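Alkane monooxygenase (Geobacillus thermodenitrificans, PDB 3B9O) is a flavin-dependent monooxygenase of the luciferase-like family, built on a TIM-barrel fold and modelled here with flavin mononucleotide. Local coordinates at residues A[17-22]-A[301-306]; A[23-28]-A[379-384]. All blocks are in the same frame, centred on the assembly; numbering follows the deposited sequence.

Both contacts involve the long loop that follows strand 6-12 of the barrel, and their centres lie about 11 Å apart. Both are largely buried, although contact 2 reaches the surface at Glu27. Contact 1 sets 17-22 against the junction between helix 289-302 and helix 305-316. Contact 2 sets 23-28 against the loop that leads from strand 374-378 into helix 384-399. Their chemistry differs. Contact 1 has one direct backbone hydrogen bond, a close glycine and apolar contacts at an indole. Contact 2 packs a valine methyl along an asparagine side chain and adds a bridging water. The two meet where Leu22 CB lies 3.4 Å from Tyr380 O.

Contact 1 (A[17-22]-A[301-306]); sequences HIAHGL and KYWSLE
Tyr302 meets the turn 19-22 with its CB and its carbonyl. Tyr302 CB lies 3.9 Å from Leu22 CG, and the two side chains cross at about a right angle. The ring leads away from 17-22 and meets the ring of His25. Tyr302 O receives a CA-H...O contact from Gly21 CA at 3.3 Å. At Trp303 the CB points away, but CG stands anti to the backbone N (chi1 -166°), and this brings the indole back to the loop. Its six-membered ring takes two contacts. Ala19 CB is 3.8 Å from Trp303 CZ3, and Leu22 CD1 is 3.9 Å from Trp303 CE3. The indole NE1 is hydrogen-bonded to Met341 O, and His308 stacks on the ring. Ser304 N donates to His20 O at 2.9 Å, nearly straight at 163°. Ser304 CB rests 3.6 Å from Gly21 CA, while its OG is hydrogen-bonded to Glu76 OE1. Gly21 is the third residue of a type II turn from Ala19 to Leu22, and its phi is positive (99°). The contact thus joins the loop to the N-cap of helix 305-316. One direct hydrogen bond links the two backbones, and at Gly21 the turn packs close against Tyr302 O and Ser304 CB.

Contact 2 (A[23-28]-A[379-384]); sequences WRHPEN and QYVSPG
Val381 has CG1 between its backbone N and carbonyl carbon (chi1 70°), which puts CG2 anti to the N and facing 23-28. The side chain of Asn28, with chi1 at -144°, runs alongside it in the opposite direction. Val381 CG2 lies 3.6 Å from Asn28 CG. Val381 CG2 also stands 4.2 Å from His25 CD2, where the two side chains meet at a slant. His25 is packed further by Phe299, which meets its ring edge-to-face. The Asn28 amide ends beside the backbone of Ser382. Asn28 CA makes a CA-H...O contact of 3.4 Å with Ser382 O. The OG of Ser382 is hydrogen-bonded to Arg30 NH1. A type I turn from His25 to Asn28, closed by a hydrogen bond from Asn28 N to His25 O at 3.0 Å, presents Glu27 O to a water. That water donates to Glu27 O at 3.1 Å and accepts from Gly384 N at 2.8 Å. Pro383, preceded by a cis peptide bond, is the N-cap residue of helix 384-399, which Gly384 begins. A water thus ties the loop to the first turn of this helix, while the valine methyl supplies the apolar part of the join, and Phe299 also packs against Val381.

Contact 1 (A[17-22]-A[301-306])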
ATOM      1  N   HIS A  17      11.684   7.853  -2.134  1.00 15.52           N
ATOM      2  CA  HIS A  17      10.778   6.709  -2.185  1.00 17.56           C
ATOM      3  C   HIS A  17      10.911   5.932  -3.532  1.00 13.91           C
ATOM      4  O   HIS A  17      11.528   4.867  -3.578  1.00 15.98           O
ATOM      5  CB  HIS A  17       9.342   7.190  -1.936  1.00 20.88           C
ATOM      6  CG  HIS A  17       8.308   6.097  -1.959  1.00 18.75           C
ATOM      7  ND1 HIS A  17       6.954   6.368  -2.036  1.00 14.41           N
ATOM      8  CD2 HIS A  17       8.419   4.747  -1.880  1.00 11.72           C
ATOM      9  CE1 HIS A  17       6.280   5.226  -2.022  1.00 12.18           C
ATOM     10  NE2 HIS A  17       7.144   4.230  -1.943  1.00 17.98           N
ATOM     11  N   ILE A  18      10.360   6.489  -4.611  1.00 14.80           N
ATOM     12  CA  ILE A  18      10.405   5.853  -5.943  1.00 23.16           C
ATOM     13  C   ILE A  18      11.266   6.663  -6.942  1.00 21.60           C
ATOM     14  O   ILE A  18      12.110   6.078  -7.617  1.00 18.92           O
ATOM     15  CB  ILE A  18       8.980   5.639  -6.563  1.00 18.76           C
ATOM     16  CG1 ILE A  18       8.087   4.770  -5.658  1.00 17.36           C
ATOM     17  CG2 ILE A  18       9.077   5.044  -7.994  1.00 16.84           C
ATOM     18  CD1 ILE A  18       8.631   3.337  -5.375  1.00 18.70           C
ATOM     19  N   ALA A  19      11.039   7.979  -7.043  1.00 21.40           N
ATOM     20  CA  ALA A  19      11.755   8.839  -8.011  1.00 22.37           C
ATOM     21  C   ALA A  19      13.138   9.297  -7.510  1.00 20.18           C
ATOM     22  O   ALA A  19      13.352  10.439  -7.121  1.00 17.39           O
ATOM     23  CB  ALA A  19      10.880  10.039  -8.436  1.00 16.16           C
ATOM     24  N   HIS A  20      14.096   8.396  -7.549  1.00 17.80           N
ATOM     25  CA  HIS A  20      15.413   8.706  -6.942  1.00 19.86           C
ATOM     26  C   HIS A  20      16.167   9.830  -7.594  1.00 19.42           C
ATOM     27  O   HIS A  20      16.107  10.004  -8.809  1.00 21.73           O
ATOM     28  CB  HIS A  20      16.175   7.414  -6.701  1.00 20.13           C
ATOM     29  CG  HIS A  20      15.434   6.520  -5.754  1.00 25.08           C
ATOM     30  ND1 HIS A  20      14.908   5.294  -6.114  1.00 21.77           N
ATOM     31  CD2 HIS A  20      15.052   6.737  -4.478  1.00 14.97           C
ATOM     32  CE1 HIS A  20      14.279   4.773  -5.077  1.00 15.02           C
ATOM     33  NE2 HIS A  20      14.346   5.634  -4.072  1.00 28.20           N
ATOM     34  N   GLY A  21      16.738  10.699  -6.756  1.00 26.22           N
ATOM     35  CA  GLY A  21      17.422  11.881  -7.224  1.00 22.48           C
ATOM     36  C   GLY A  21      16.577  13.139  -7.151  1.00 21.19           C
ATOM     37  O   GLY A  21      17.117  14.252  -7.146  1.00 17.60           O
ATOM     38  N   LEU A  22      15.254  12.978  -7.116  1.00 17.30           N
ATOM     39  CA  LEU A  22      14.351  14.113  -7.194  1.00 16.47           C
ATOM     40  C   LEU A  22      14.305  15.025  -5.975  1.00 15.65           C
ATOM     41  O   LEU A  22      13.835  16.141  -6.093  1.00 19.14           O
ATOM     42  CB  LEU A  22      12.928  13.712  -7.642  1.00 22.04           C
ATOM     43  CG  LEU A  22      13.140  13.924  -9.132  1.00 20.87           C
ATOM     44  CD1 LEU A  22      13.545  12.650  -9.878  1.00 24.13           C
ATOM     45  CD2 LEU A  22      12.195  14.819  -9.815  1.00 18.73           C
ATOM     46  N   LYS A 301      16.182  15.630 -15.717  1.00 26.04           N
ATOM     47  CA  LYS A 301      17.469  16.221 -15.280  1.00 27.40           C
ATOM     48  C   LYS A 301      17.939  15.728 -13.888  1.00 31.00           C
ATOM     49  O   LYS A 301      19.137  15.501 -13.656  1.00 38.13           O
ATOM     50  CB  LYS A 301      17.327  17.748 -15.296  1.00 33.63           C
ATOM     51  CG  LYS A 301      18.418  18.535 -14.601  1.00 56.95           C
ATOM     52  CD  LYS A 301      18.090  20.044 -14.585  1.00 71.05           C
ATOM     53  CE  LYS A 301      19.154  20.855 -13.829  1.00 49.55           C
ATOM     54  NZ  LYS A 301      18.941  22.329 -14.078  1.00 66.10           N
ATOM     55  N   TYR A 302      16.984  15.545 -12.972  1.00 30.24           N
ATOM     56  CA  TYR A 302      17.256  15.094 -11.584  1.00 21.95           C
ATOM     57  C   TYR A 302      17.204  13.591 -11.338  1.00 16.66           C
ATOM     58  O   TYR A 302      17.563  13.153 -10.247  1.00 22.70           O
ATOM     59  CB  TYR A 302      16.295  15.787 -10.592  1.00 22.50           C
ATOM     60  CG  TYR A 302      16.496  17.267 -10.555  1.00 25.53           C
ATOM     61  CD1 TYR A 302      15.759  18.102 -11.386  1.00 22.64           C
ATOM     62  CD2 TYR A 302      17.466  17.843  -9.723  1.00 22.96           C
ATOM     63  CE1 TYR A 302      15.955  19.475 -11.375  1.00 25.77           C
ATOM     64  CE2 TYR A 302      17.690  19.239  -9.726  1.00 20.21           C
ATOM     65  CZ  TYR A 302      16.919  20.030 -10.536  1.00 28.99           C
ATOM     66  OH  TYR A 302      17.081  21.384 -10.536  1.00 31.06           O
ATOM     67  N   TRP A 303      16.784  12.802 -12.338  1.00 22.68           N
ATOM     68  CA  TRP A 303      16.653  11.347 -12.183  1.00 26.30           C
ATOM     69  C   TRP A 303      18.030  10.773 -11.959  1.00 36.52           C
ATOM     70  O   TRP A 303      18.925  10.984 -12.797  1.00 26.42           O
ATOM     71  CB  TRP A 303      16.055  10.746 -13.441  1.00 28.93           C
ATOM     72  CG  TRP A 303      15.527   9.320 -13.379  1.00 35.25           C
ATOM     73  CD1 TRP A 303      16.113   8.189 -13.917  1.00 25.46           C
ATOM     74  CD2 TRP A 303      14.263   8.902 -12.851  1.00 28.61           C
ATOM     75  NE1 TRP A 303      15.302   7.099 -13.710  1.00 34.35           N
ATOM     76  CE2 TRP A 303      14.156   7.511 -13.073  1.00 28.42           C
ATOM     77  CE3 TRP A 303      13.218   9.566 -12.184  1.00 50.88           C
ATOM     78  CZ2 TRP A 303      13.034   6.773 -12.666  1.00 29.24           C
ATOM     79  CZ3 TRP A 303      12.099   8.827 -11.775  1.00 38.48           C
ATOM     80  CH2 TRP A 303      12.021   7.447 -12.023  1.00 31.90           C
ATOM     81  N   SER A 304      18.204  10.087 -10.820  1.00 22.85           N
ATOM     82  CA  SER A 304      19.515   9.588 -10.423  1.00 30.39           C
ATOM     83  C   SER A 304      19.630   8.110 -10.694  1.00 27.40           C
ATOM     84  O   SER A 304      19.091   7.291  -9.957  1.00 25.67           O
ATOM     85  CB  SER A 304      19.821   9.844  -8.948  1.00 35.32           C
ATOM     86  OG  SER A 304      21.126   9.353  -8.642  1.00 36.85           O
ATOM     87  N   LEU A 305      20.360   7.776 -11.754  1.00 26.98           N
ATOM     88  CA  LEU A 305      20.607   6.380 -12.109  1.00 25.65           C
ATOM     89  C   LEU A 305      21.138   5.560 -10.925  1.00 29.14           C
ATOM     90  O   LEU A 305      20.717   4.427 -10.715  1.00 22.41           O
ATOM     91  CB  LEU A 305      21.565   6.301 -13.310  1.00 29.08           C
ATOM     92  CG  LEU A 305      21.650   4.982 -14.091  1.00 40.30           C
ATOM     93  CD1 LEU A 305      22.877   4.204 -13.739  1.00 36.40           C
ATOM     94  CD2 LEU A 305      20.381   4.103 -13.971  1.00 46.76           C
ATOM     95  N   GLU A 306      22.071   6.132 -10.166  1.00 25.86           N
ATOM     96  CA  GLU A 306      22.698   5.421  -9.063  1.00 27.67           C
ATOM     97  C   GLU A 306      21.708   5.078  -7.922  1.00 24.22           C
ATOM     98  O   GLU A 306      21.725   3.973  -7.369  1.00 21.01           O
ATOM     99  CB  GLU A 306      23.892   6.245  -8.566  1.00 26.68           C
ATOM    100  CG  GLU A 306      25.034   5.412  -8.019  1.00 74.06           C
ATOM    101  CD  GLU A 306      25.871   4.655  -9.080  1.00 28.46           C
ATOM    102  OE1 GLU A 306      26.651   3.780  -8.680  1.00 51.20           O
ATOM    103  OE2 GLU A 306      25.759   4.900 -10.283  1.00 32.83           O
TER

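Contact 2 (A[23-28]-A[379-384])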
ATOM      1  N   TRP A  23      14.798  14.545  -4.837  1.00 17.20           N
ATOM      2  CA  TRP A  23      14.844  15.351  -3.597  1.00 18.89           C
ATOM      3  C   TRP A  23      15.532  16.698  -3.850  1.00 21.53           C
ATOM      4  O   TRP A  23      15.208  17.710  -3.213  1.00 22.27           O
ATOM      5  CB  TRP A  23      15.544  14.584  -2.468  1.00 18.23           C
ATOM      6  CG  TRP A  23      16.998  14.299  -2.671  1.00 17.71           C
ATOM      7  CD1 TRP A  23      17.544  13.153  -3.210  1.00 21.92           C
ATOM      8  CD2 TRP A  23      18.118  15.137  -2.293  1.00 20.47           C
ATOM      9  NE1 TRP A  23      18.920  13.226  -3.186  1.00 17.50           N
ATOM     10  CE2 TRP A  23      19.300  14.425  -2.623  1.00 26.15           C
ATOM     11  CE3 TRP A  23      18.235  16.416  -1.701  1.00 25.93           C
ATOM     12  CZ2 TRP A  23      20.589  14.957  -2.406  1.00 19.91           C
ATOM     13  CZ3 TRP A  23      19.525  16.932  -1.466  1.00 19.96           C
ATOM     14  CH2 TRP A  23      20.671  16.216  -1.843  1.00 18.14           C
ATOM     15  N   ARG A  24      16.454  16.699  -4.823  1.00 21.89           N
ATOM     16  CA  ARG A  24      17.154  17.920  -5.283  1.00 18.60           C
ATOM     17  C   ARG A  24      16.319  18.970  -6.023  1.00 21.72           C
ATOM     18  O   ARG A  24      16.701  20.143  -6.102  1.00 26.15           O
ATOM     19  CB  ARG A  24      18.333  17.521  -6.155  1.00 21.66           C
ATOM     20  CG  ARG A  24      19.351  16.644  -5.441  1.00 18.63           C
ATOM     21  CD  ARG A  24      20.412  16.116  -6.428  1.00 25.49           C
ATOM     22  NE  ARG A  24      19.888  15.132  -7.398  1.00 27.78           N
ATOM     23  CZ  ARG A  24      20.500  14.802  -8.535  1.00 32.95           C
ATOM     24  NH1 ARG A  24      21.642  15.405  -8.879  1.00 22.47           N
ATOM     25  NH2 ARG A  24      19.986  13.882  -9.340  1.00 20.46           N
ATOM     26  N   HIS A  25      15.213  18.554  -6.616  1.00 23.76           N
ATOM     27  CA  HIS A  25      14.381  19.469  -7.383  1.00 20.44           C
ATOM     28  C   HIS A  25      13.927  20.677  -6.521  1.00 22.33           C
ATOM     29  O   HIS A  25      13.497  20.507  -5.383  1.00 20.63           O
ATOM     30  CB  HIS A  25      13.190  18.720  -7.975  1.00 19.89           C
ATOM     31  CG  HIS A  25      12.408  19.530  -8.955  1.00 28.43           C
ATOM     32  ND1 HIS A  25      12.554  19.381 -10.322  1.00 32.39           N
ATOM     33  CD2 HIS A  25      11.501  20.516  -8.775  1.00 20.63           C
ATOM     34  CE1 HIS A  25      11.742  20.224 -10.935  1.00 34.30           C
ATOM     35  NE2 HIS A  25      11.093  20.920 -10.021  1.00 24.35           N
ATOM     36  N   PRO A  26      14.040  21.909  -7.066  1.00 29.03           N
ATOM     37  CA  PRO A  26      13.832  23.079  -6.228  1.00 27.87           C
ATOM     38  C   PRO A  26      12.414  23.196  -5.682  1.00 22.01           C
ATOM     39  O   PRO A  26      12.181  23.988  -4.763  1.00 32.85           O
ATOM     40  CB  PRO A  26      14.127  24.258  -7.173  1.00 27.96           C
ATOM     41  CG  PRO A  26      14.764  23.695  -8.341  1.00 31.71           C
ATOM     42  CD  PRO A  26      14.342  22.276  -8.459  1.00 28.84           C
ATOM     43  N   GLU A  27      11.482  22.428  -6.242  1.00 19.25           N
ATOM     44  CA  GLU A  27      10.089  22.534  -5.850  1.00 29.09           C
ATOM     45  C   GLU A  27       9.700  21.473  -4.809  1.00 25.19           C
ATOM     46  O   GLU A  27       8.621  21.532  -4.260  1.00 25.00           O
ATOM     47  CB  GLU A  27       9.167  22.456  -7.079  1.00 31.46           C
ATOM     48  CG  GLU A  27       9.185  23.705  -7.983  1.00 44.44           C
ATOM     49  CD  GLU A  27       8.644  24.967  -7.300  1.00 75.19           C
ATOM     50  OE1 GLU A  27       9.449  25.892  -7.044  1.00 86.95           O
ATOM     51  OE2 GLU A  27       7.422  25.038  -7.006  1.00 78.85           O
ATOM     52  N   ASN A  28      10.612  20.554  -4.511  1.00 22.01           N
ATOM     53  CA  ASN A  28      10.307  19.354  -3.745  1.00 18.10           C
ATOM     54  C   ASN A  28      10.316  19.599  -2.248  1.00 14.82           C
ATOM     55  O   ASN A  28      10.909  20.555  -1.760  1.00 19.13           O
ATOM     56  CB  ASN A  28      11.330  18.253  -4.118  1.00 20.14           C
ATOM     57  CG  ASN A  28      10.720  16.860  -4.138  1.00 24.68           C
ATOM     58  OD1 ASN A  28      11.292  15.905  -4.704  1.00 20.98           O
ATOM     59  ND2 ASN A  28       9.567  16.735  -3.539  1.00 13.06           N
ATOM     60  N   GLN A 379       4.496   9.594  -6.940  1.00 11.95           N
ATOM     61  CA  GLN A 379       5.005  10.969  -7.009  1.00 29.79           C
ATOM     62  C   GLN A 379       6.375  11.087  -7.687  1.00 18.69           C
ATOM     63  O   GLN A 379       7.250  10.276  -7.449  1.00 15.09           O
ATOM     64  CB  GLN A 379       5.124  11.543  -5.600  1.00 21.06           C
ATOM     65  CG  GLN A 379       3.798  11.558  -4.815  1.00 16.14           C
ATOM     66  CD  GLN A 379       4.024  12.049  -3.396  1.00 14.83           C
ATOM     67  OE1 GLN A 379       4.074  11.253  -2.458  1.00 17.22           O
ATOM     68  NE2 GLN A 379       4.197  13.342  -3.235  1.00 11.22           N
ATOM     69  N   TYR A 380       6.540  12.118  -8.507  1.00 14.71           N
ATOM     70  CA  TYR A 380       7.859  12.551  -8.944  1.00 19.31           C
ATOM     71  C   TYR A 380       8.335  13.726  -8.094  1.00 25.53           C
ATOM     72  O   TYR A 380       9.531  13.869  -7.853  1.00 20.95           O
ATOM     73  CB  TYR A 380       7.845  13.012 -10.401  1.00 17.36           C
ATOM     74  CG  TYR A 380       7.730  11.918 -11.423  1.00 26.34           C
ATOM     75  CD1 TYR A 380       8.672  10.895 -11.502  1.00 63.21           C
ATOM     76  CD2 TYR A 380       6.710  11.943 -12.369  1.00 59.14           C
ATOM     77  CE1 TYR A 380       8.576   9.873 -12.483  1.00 28.51           C
ATOM     78  CE2 TYR A 380       6.605  10.940 -13.353  1.00 43.76           C
ATOM     79  CZ  TYR A 380       7.553   9.912 -13.399  1.00 45.37           C
ATOM     80  OH  TYR A 380       7.449   8.911 -14.350  1.00 51.54           O
ATOM     81  N   VAL A 381       7.397  14.586  -7.687  1.00 19.72           N
ATOM     82  CA  VAL A 381       7.732  15.711  -6.819  1.00 18.07           C
ATOM     83  C   VAL A 381       6.616  15.897  -5.799  1.00 16.04           C
ATOM     84  O   VAL A 381       5.442  15.649  -6.104  1.00 18.55           O
ATOM     85  CB  VAL A 381       8.076  17.023  -7.679  1.00 26.87           C
ATOM     86  CG1 VAL A 381       6.842  17.583  -8.359  1.00 15.87           C
ATOM     87  CG2 VAL A 381       8.705  18.070  -6.843  1.00 29.05           C
ATOM     88  N   SER A 382       6.993  16.269  -4.579  1.00 15.90           N
ATOM     89  CA  SER A 382       6.042  16.599  -3.514  1.00 15.77           C
ATOM     90  C   SER A 382       6.030  18.107  -3.212  1.00 16.73           C
ATOM     91  O   SER A 382       7.056  18.681  -2.896  1.00 16.88           O
ATOM     92  CB  SER A 382       6.415  15.843  -2.243  1.00 16.83           C
ATOM     93  OG  SER A 382       6.478  14.449  -2.516  1.00 14.21           O
ATOM     94  N   PRO A 383       4.841  18.726  -3.188  1.00 20.11           N
ATOM     95  CA  PRO A 383       3.519  18.173  -3.468  1.00 10.53           C
ATOM     96  C   PRO A 383       3.035  18.345  -4.913  1.00 13.55           C
ATOM     97  O   PRO A 383       1.866  18.092  -5.175  1.00 19.40           O
ATOM     98  CB  PRO A 383       2.619  19.009  -2.536  1.00 18.33           C
ATOM     99  CG  PRO A 383       3.257  20.369  -2.611  1.00 23.81           C
ATOM    100  CD  PRO A 383       4.754  20.106  -2.682  1.00 17.28           C
ATOM    101  N   GLY A 384       3.924  18.757  -5.822  1.00 18.19           N
ATOM    102  CA  GLY A 384       3.561  19.073  -7.191  1.00 14.60           C
ATOM    103  C   GLY A 384       2.782  17.969  -7.912  1.00 19.73           C
ATOM    104  O   GLY A 384       1.756  18.248  -8.551  1.00 21.71           O
TER
HETATM  105  O   HOH W   1       6.474  19.960  -5.777  1.00 20.27           O